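Local atomic coordinates of rhamnosidase B (Bacillus sp., PDB entry 2OKX), a protein that releases terminal alpha-L-rhamnose from glycosides by hydrolysis, as a family 78 glycoside hydrolase whose catalytic domain is built as an alpha barrel. Residues V796-P801 with F805-A810; I694-N699 with M764-V769. All coordinates share one frame; numbering follows the deposited sequence.

Interaction 1 of 2, residues V796-P801 with F805-A810; sequences VQIGSP and FFYYEA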
loop_
_atom_site.group_PDB
_atom_site.type_symbol
_atom_site.label_atom_id
_atom_site.label_comp_id
_atom_site.label_asym_id
_atom_site.label_seq_id
_atom_site.Cartn_x
_atom_site.Cartn_y
_atom_site.Cartn_z
ATOM N N VAL A 796 -21.606 -14.124 13.470
ATOM C CA VAL A 796 -20.825 -13.683 12.323
ATOM C C VAL A 796 -19.426 -14.204 12.648
ATOM O O VAL A 796 -19.006 -14.156 13.801
ATOM C CB VAL A 796 -20.796 -12.139 12.218
ATOM C CG1 VAL A 796 -19.813 -11.704 11.140
ATOM C CG2 VAL A 796 -22.190 -11.617 11.890
ATOM N N GLN A 797 -18.715 -14.710 11.646
ATOM C CA GLN A 797 -17.378 -15.256 11.867
ATOM C C GLN A 797 -16.257 -14.280 11.513
ATOM O O GLN A 797 -16.485 -13.280 10.828
ATOM C CB GLN A 797 -17.207 -16.544 11.060
ATOM C CG GLN A 797 -18.240 -17.623 11.374
ATOM C CD GLN A 797 -18.192 -18.080 12.822
ATOM O OE1 GLN A 797 -17.137 -18.449 13.332
ATOM N NE2 GLN A 797 -19.341 -18.062 13.491
ATOM N N ILE A 798 -15.047 -14.580 11.986
ATOM C CA ILE A 798 -13.878 -13.747 11.717
ATOM C C ILE A 798 -13.605 -13.762 10.217
ATOM O O ILE A 798 -13.531 -14.830 9.605
ATOM C CB ILE A 798 -12.638 -14.272 12.480
ATOM C CG1 ILE A 798 -12.845 -14.085 13.988
ATOM C CG2 ILE A 798 -11.381 -13.536 12.017
ATOM C CD1 ILE A 798 -11.692 -14.579 14.832
ATOM N N GLY A 799 -13.450 -12.579 9.628
ATOM C CA GLY A 799 -13.229 -12.506 8.195
ATOM C C GLY A 799 -11.828 -12.208 7.696
ATOM O O GLY A 799 -11.605 -12.187 6.486
ATOM N N SER A 800 -10.882 -11.970 8.600
ATOM C CA SER A 800 -9.516 -11.679 8.172
ATOM C C SER A 800 -8.499 -12.138 9.206
ATOM O O SER A 800 -8.804 -12.213 10.400
ATOM C CB SER A 800 -9.335 -10.178 7.954
ATOM O OG SER A 800 -9.402 -9.488 9.193
ATOM N N PRO A 801 -7.275 -12.454 8.760
ATOM C CA PRO A 801 -6.241 -12.896 9.701
ATOM C C PRO A 801 -5.923 -11.750 10.660
ATOM O O PRO A 801 -5.330 -11.957 11.716
ATOM C CB PRO A 801 -5.061 -13.234 8.791
ATOM C CG PRO A 801 -5.739 -13.642 7.492
ATOM C CD PRO A 801 -6.809 -12.580 7.366
ATOM N N PHE A 805 -5.615 -12.232 14.741
ATOM C CA PHE A 805 -4.557 -11.825 15.666
ATOM C C PHE A 805 -5.140 -11.551 17.048
ATOM O O PHE A 805 -4.620 -12.030 18.060
ATOM C CB PHE A 805 -3.850 -10.567 15.146
ATOM C CG PHE A 805 -2.550 -10.262 15.847
ATOM C CD1 PHE A 805 -2.528 -9.911 17.194
ATOM C CD2 PHE A 805 -1.346 -10.312 15.149
ATOM C CE1 PHE A 805 -1.326 -9.612 17.840
ATOM C CE2 PHE A 805 -0.138 -10.016 15.779
ATOM C CZ PHE A 805 -0.126 -9.664 17.129
ATOM N N PHE A 806 -6.214 -10.772 17.086
ATOM C CA PHE A 806 -6.865 -10.441 18.346
ATOM C C PHE A 806 -7.451 -11.708 18.964
ATOM O O PHE A 806 -7.427 -11.885 20.181
ATOM C CB PHE A 806 -7.958 -9.391 18.109
ATOM C CG PHE A 806 -7.427 -8.069 17.621
ATOM C CD1 PHE A 806 -6.594 -7.301 18.425
ATOM C CD2 PHE A 806 -7.743 -7.601 16.348
ATOM C CE1 PHE A 806 -6.078 -6.082 17.970
ATOM C CE2 PHE A 806 -7.235 -6.384 15.883
ATOM C CZ PHE A 806 -6.401 -5.625 16.693
ATOM N N TYR A 807 -7.957 -12.597 18.117
ATOM C CA TYR A 807 -8.531 -13.855 18.584
ATOM C C TYR A 807 -7.456 -14.700 19.277
ATOM O O TYR A 807 -7.711 -15.319 20.316
ATOM C CB TYR A 807 -9.134 -14.613 17.397
ATOM C CG TYR A 807 -9.690 -15.983 17.721
ATOM C CD1 TYR A 807 -10.566 -16.175 18.793
ATOM C CD2 TYR A 807 -9.356 -17.083 16.940
ATOM C CE1 TYR A 807 -11.093 -17.436 19.072
ATOM C CE2 TYR A 807 -9.877 -18.342 17.207
ATOM C CZ TYR A 807 -10.743 -18.511 18.274
ATOM O OH TYR A 807 -11.255 -19.758 18.522
ATOM N N TYR A 808 -6.255 -14.716 18.708
ATOM C CA TYR A 808 -5.158 -15.485 19.292
ATOM C C TYR A 808 -4.719 -14.875 20.623
ATOM O O TYR A 808 -4.348 -15.596 21.550
ATOM C CB TYR A 808 -3.974 -15.568 18.319
ATOM C CG TYR A 808 -4.294 -16.280 17.011
ATOM C CD1 TYR A 808 -5.385 -17.145 16.908
ATOM C CD2 TYR A 808 -3.495 -16.094 15.880
ATOM C CE1 TYR A 808 -5.677 -17.809 15.701
ATOM C CE2 TYR A 808 -3.777 -16.750 14.676
ATOM C CZ TYR A 808 -4.866 -17.602 14.594
ATOM O OH TYR A 808 -5.140 -18.251 13.407
ATOM N N GLU A 809 -4.756 -13.551 20.723
ATOM C CA GLU A 809 -4.382 -12.905 21.977
ATOM C C GLU A 809 -5.372 -13.361 23.048
ATOM O O GLU A 809 -5.003 -13.557 24.210
ATOM C CB GLU A 809 -4.410 -11.379 21.840
ATOM C CG GLU A 809 -3.210 -10.793 21.095
ATOM C CD GLU A 809 -3.197 -9.269 21.099
ATOM O OE1 GLU A 809 -4.053 -8.655 20.426
ATOM O OE2 GLU A 809 -2.331 -8.682 21.779
ATOM N N ALA A 810 -6.627 -13.542 22.644
ATOM C CA ALA A 810 -7.669 -13.999 23.554
ATOM C C ALA A 810 -7.424 -15.457 23.947
ATOM O O ALA A 810 -7.579 -15.820 25.117
ATOM C CB ALA A 810 -9.048 -13.854 22.900
#
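I798 and Y807 meet through a single methyl: CD1 of I798 reaches CB of Y807 at 3.6 Å and lies 3.8 Å from Y807 CG, so it seats at the root of the ring and comes to it obliquely. The two side chains cross at about a right angle. I798 is extended at its far end (chi2 179°), which carries CD1 across to the helix. The other link is the opening turn of helix 801-813, where F805 N donates to P801 O over 3.1 Å. Just before the turn, S800 is the N-cap; its OG caps a backbone N of the first turn and also bonds D683 OD2, while D683 OD1 holds G799 N. A loop and the helix that follows it, both in the six-hairpin glycosidase domain with its (alpha/alpha)6 barrel, are thus closed on each other by a cap, a first-turn bond and one apolar touch. Farther out, the phenol of Y807 bonds L788 O at the end of helix 778-789. F805 packs edge-to-face with F871 and against helix 577-590, and P801 lies against helix 817-833.

Interaction 2 of 2, residues I694-N699 with M764-V769; sequences IVTHQN and MQTQVV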
loop_
_atom_site.group_PDB
_atom_site.type_symbol
_atom_site.label_atom_id
_atom_site.label_comp_id
_atom_site.label_asym_id
_atom_site.label_seq_id
_atom_site.Cartn_x
_atom_site.Cartn_y
_atom_site.Cartn_z
ATOM N N ILE A 694 -23.994 3.814 18.012
ATOM C CA ILE A 694 -23.222 3.057 18.993
ATOM C C ILE A 694 -22.753 1.677 18.541
ATOM O O ILE A 694 -23.515 0.710 18.565
ATOM C CB ILE A 694 -24.033 2.886 20.300
ATOM C CG1 ILE A 694 -24.563 4.243 20.763
ATOM C CG2 ILE A 694 -23.156 2.284 21.386
ATOM C CD1 ILE A 694 -25.464 4.165 21.979
ATOM N N VAL A 695 -21.489 1.592 18.138
ATOM C CA VAL A 695 -20.915 0.323 17.707
ATOM C C VAL A 695 -20.149 -0.252 18.898
ATOM O O VAL A 695 -19.216 0.367 19.411
ATOM C CB VAL A 695 -19.969 0.521 16.505
ATOM C CG1 VAL A 695 -19.422 -0.822 16.045
ATOM C CG2 VAL A 695 -20.724 1.206 15.368
ATOM N N THR A 696 -20.551 -1.439 19.331
ATOM C CA THR A 696 -19.950 -2.075 20.496
ATOM C C THR A 696 -18.435 -2.263 20.485
ATOM O O THR A 696 -17.759 -1.844 21.424
ATOM C CB THR A 696 -20.620 -3.438 20.782
ATOM O OG1 THR A 696 -22.041 -3.262 20.869
ATOM C CG2 THR A 696 -20.124 -4.013 22.107
ATOM N N HIS A 697 -17.885 -2.869 19.433
ATOM C CA HIS A 697 -16.441 -3.095 19.421
ATOM C C HIS A 697 -15.573 -1.864 19.698
ATOM O O HIS A 697 -14.624 -1.954 20.476
ATOM C CB HIS A 697 -15.993 -3.808 18.128
ATOM C CG HIS A 697 -16.262 -3.047 16.866
ATOM N ND1 HIS A 697 -15.761 -1.785 16.630
ATOM C CD2 HIS A 697 -16.932 -3.401 15.743
ATOM C CE1 HIS A 697 -16.109 -1.396 15.416
ATOM N NE2 HIS A 697 -16.819 -2.357 14.857
ATOM N N GLN A 698 -15.883 -0.715 19.101
ATOM C CA GLN A 698 -15.062 0.466 19.370
ATOM C C GLN A 698 -15.331 1.060 20.750
ATOM O O GLN A 698 -14.503 1.786 21.296
ATOM C CB GLN A 698 -15.229 1.532 18.278
ATOM C CG GLN A 698 -16.654 1.871 17.874
ATOM C CD GLN A 698 -16.685 2.881 16.735
ATOM O OE1 GLN A 698 -15.944 2.750 15.762
ATOM N NE2 GLN A 698 -17.545 3.887 16.849
ATOM N N ASN A 699 -16.490 0.751 21.318
ATOM C CA ASN A 699 -16.804 1.236 22.657
ATOM C C ASN A 699 -15.896 0.473 23.619
ATOM O O ASN A 699 -15.333 1.043 24.553
ATOM C CB ASN A 699 -18.275 0.971 22.984
ATOM C CG ASN A 699 -19.153 2.177 22.715
ATOM O OD1 ASN A 699 -19.276 3.068 23.559
ATOM N ND2 ASN A 699 -19.755 2.223 21.530
ATOM N N MET A 764 -18.531 -13.063 16.487
ATOM C CA MET A 764 -17.441 -13.548 17.323
ATOM C C MET A 764 -16.545 -12.365 17.657
ATOM O O MET A 764 -16.012 -12.267 18.763
ATOM C CB MET A 764 -16.626 -14.601 16.577
ATOM C CG MET A 764 -17.228 -15.988 16.613
ATOM S SD MET A 764 -17.350 -16.560 18.317
ATOM C CE MET A 764 -15.615 -16.625 18.775
ATOM N N GLN A 765 -16.396 -11.467 16.685
ATOM C CA GLN A 765 -15.557 -10.285 16.831
ATOM C C GLN A 765 -15.855 -9.471 18.087
ATOM O O GLN A 765 -14.964 -9.197 18.892
ATOM C CB GLN A 765 -15.695 -9.381 15.596
ATOM C CG GLN A 765 -15.057 -9.921 14.306
ATOM C CD GLN A 765 -15.963 -10.846 13.507
ATOM O OE1 GLN A 765 -15.699 -11.125 12.335
ATOM N NE2 GLN A 765 -17.031 -11.327 14.132
ATOM N N THR A 766 -17.111 -9.072 18.250
ATOM C CA THR A 766 -17.495 -8.274 19.405
ATOM C C THR A 766 -17.216 -8.988 20.721
ATOM O O THR A 766 -16.784 -8.364 21.687
ATOM C CB THR A 766 -18.983 -7.892 19.335
ATOM O OG1 THR A 766 -19.209 -7.107 18.156
ATOM C CG2 THR A 766 -19.386 -7.080 20.565
ATOM N N GLN A 767 -17.459 -10.294 20.750
ATOM C CA GLN A 767 -17.231 -11.081 21.957
ATOM C C GLN A 767 -15.736 -11.148 22.273
ATOM O O GLN A 767 -15.326 -10.977 23.423
ATOM C CB GLN A 767 -17.780 -12.500 21.783
ATOM C CG GLN A 767 -19.182 -12.584 21.190
ATOM C CD GLN A 767 -20.146 -11.576 21.793
ATOM O OE1 GLN A 767 -20.235 -11.434 23.013
ATOM N NE2 GLN A 767 -20.883 -10.877 20.932
ATOM N N VAL A 768 -14.925 -11.402 21.247
ATOM C CA VAL A 768 -13.480 -11.481 21.427
ATOM C C VAL A 768 -12.947 -10.163 21.982
ATOM O O VAL A 768 -12.135 -10.152 22.906
ATOM C CB VAL A 768 -12.759 -11.795 20.089
ATOM C CG1 VAL A 768 -11.253 -11.647 20.257
ATOM C CG2 VAL A 768 -13.090 -13.208 19.640
ATOM N N VAL A 769 -13.407 -9.052 21.417
ATOM C CA VAL A 769 -12.957 -7.741 21.871
ATOM C C VAL A 769 -13.367 -7.477 23.318
ATOM O O VAL A 769 -12.604 -6.897 24.087
ATOM C CB VAL A 769 -13.512 -6.610 20.968
ATOM C CG1 VAL A 769 -13.092 -5.256 21.509
ATOM C CG2 VAL A 769 -12.996 -6.784 19.543
HETATM O O HOH W 1 -19.424 -4.267 17.570
#
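The first turn of helix 696-715 meets helix 764-772 inside the catalytic alpha barrel, with T696 and H697 set against T766 and V769. The helices come close, the CA atoms of H697 and T766 lying 5.3 Å apart. T696 and T766 touch methyl to methyl, CG2 to CG2 at 3.5 Å, their side chains crossing at about a right angle. In both threonines CG2 is anti to the backbone N (OG1 chi1 -53° and -61°), and this leaves the hydroxyls to polar partners: T696 OG1 bonds I749 O, and T766 OG1 bonds D750 OD1, S763 OG and a water. One turn on, V769 CG1 rests against the backbone O of H697 at 3.8 Å. Such helix-to-helix packing belongs to the (alpha/alpha)6 barrel of six-hairpin glycosidases, here at the point where the short strand 694-695 gives way to a helix. Polar contact between the segments runs through that water, which accepts from H697 N (2.8 Å) and donates to T766 OG1 (2.9 Å), giving this first-turn amide a partner. V695 is the N-cap residue, and its O receives N699 ND2 at 2.9 Å in a nearly straight bond (167°) that arrives from above the carbonyl plane. V695 CG1 also lies over one face of the H697 ring, 3.2 Å above its plane and toward the rim; H697 NE2 bonds Q689 OE1.

In the fold
Interactions 1 and 2 lie in the same catalytic domain, their centres about 12 Å apart, and helix 764-772 joins them. The loop 796-801 runs past the start of that helix, where V796 O probably accepts a hydrogen bond from M764 N at 2.9 Å. V768, on the same helix, packs against Y807 and A810, so the helix that faces 694-699 in interaction 2 also leans on helix 801-813 of interaction 1. D683 is a further shared neighbour, bonding G799 and S800 and touching the side chain of Q765. Beside interaction 1, one bound glycerol bonds Q797 OE1 and I798 N, and a glycerol also meets I798 O; probably from the crystallisation liquor, such molecules often mark pockets.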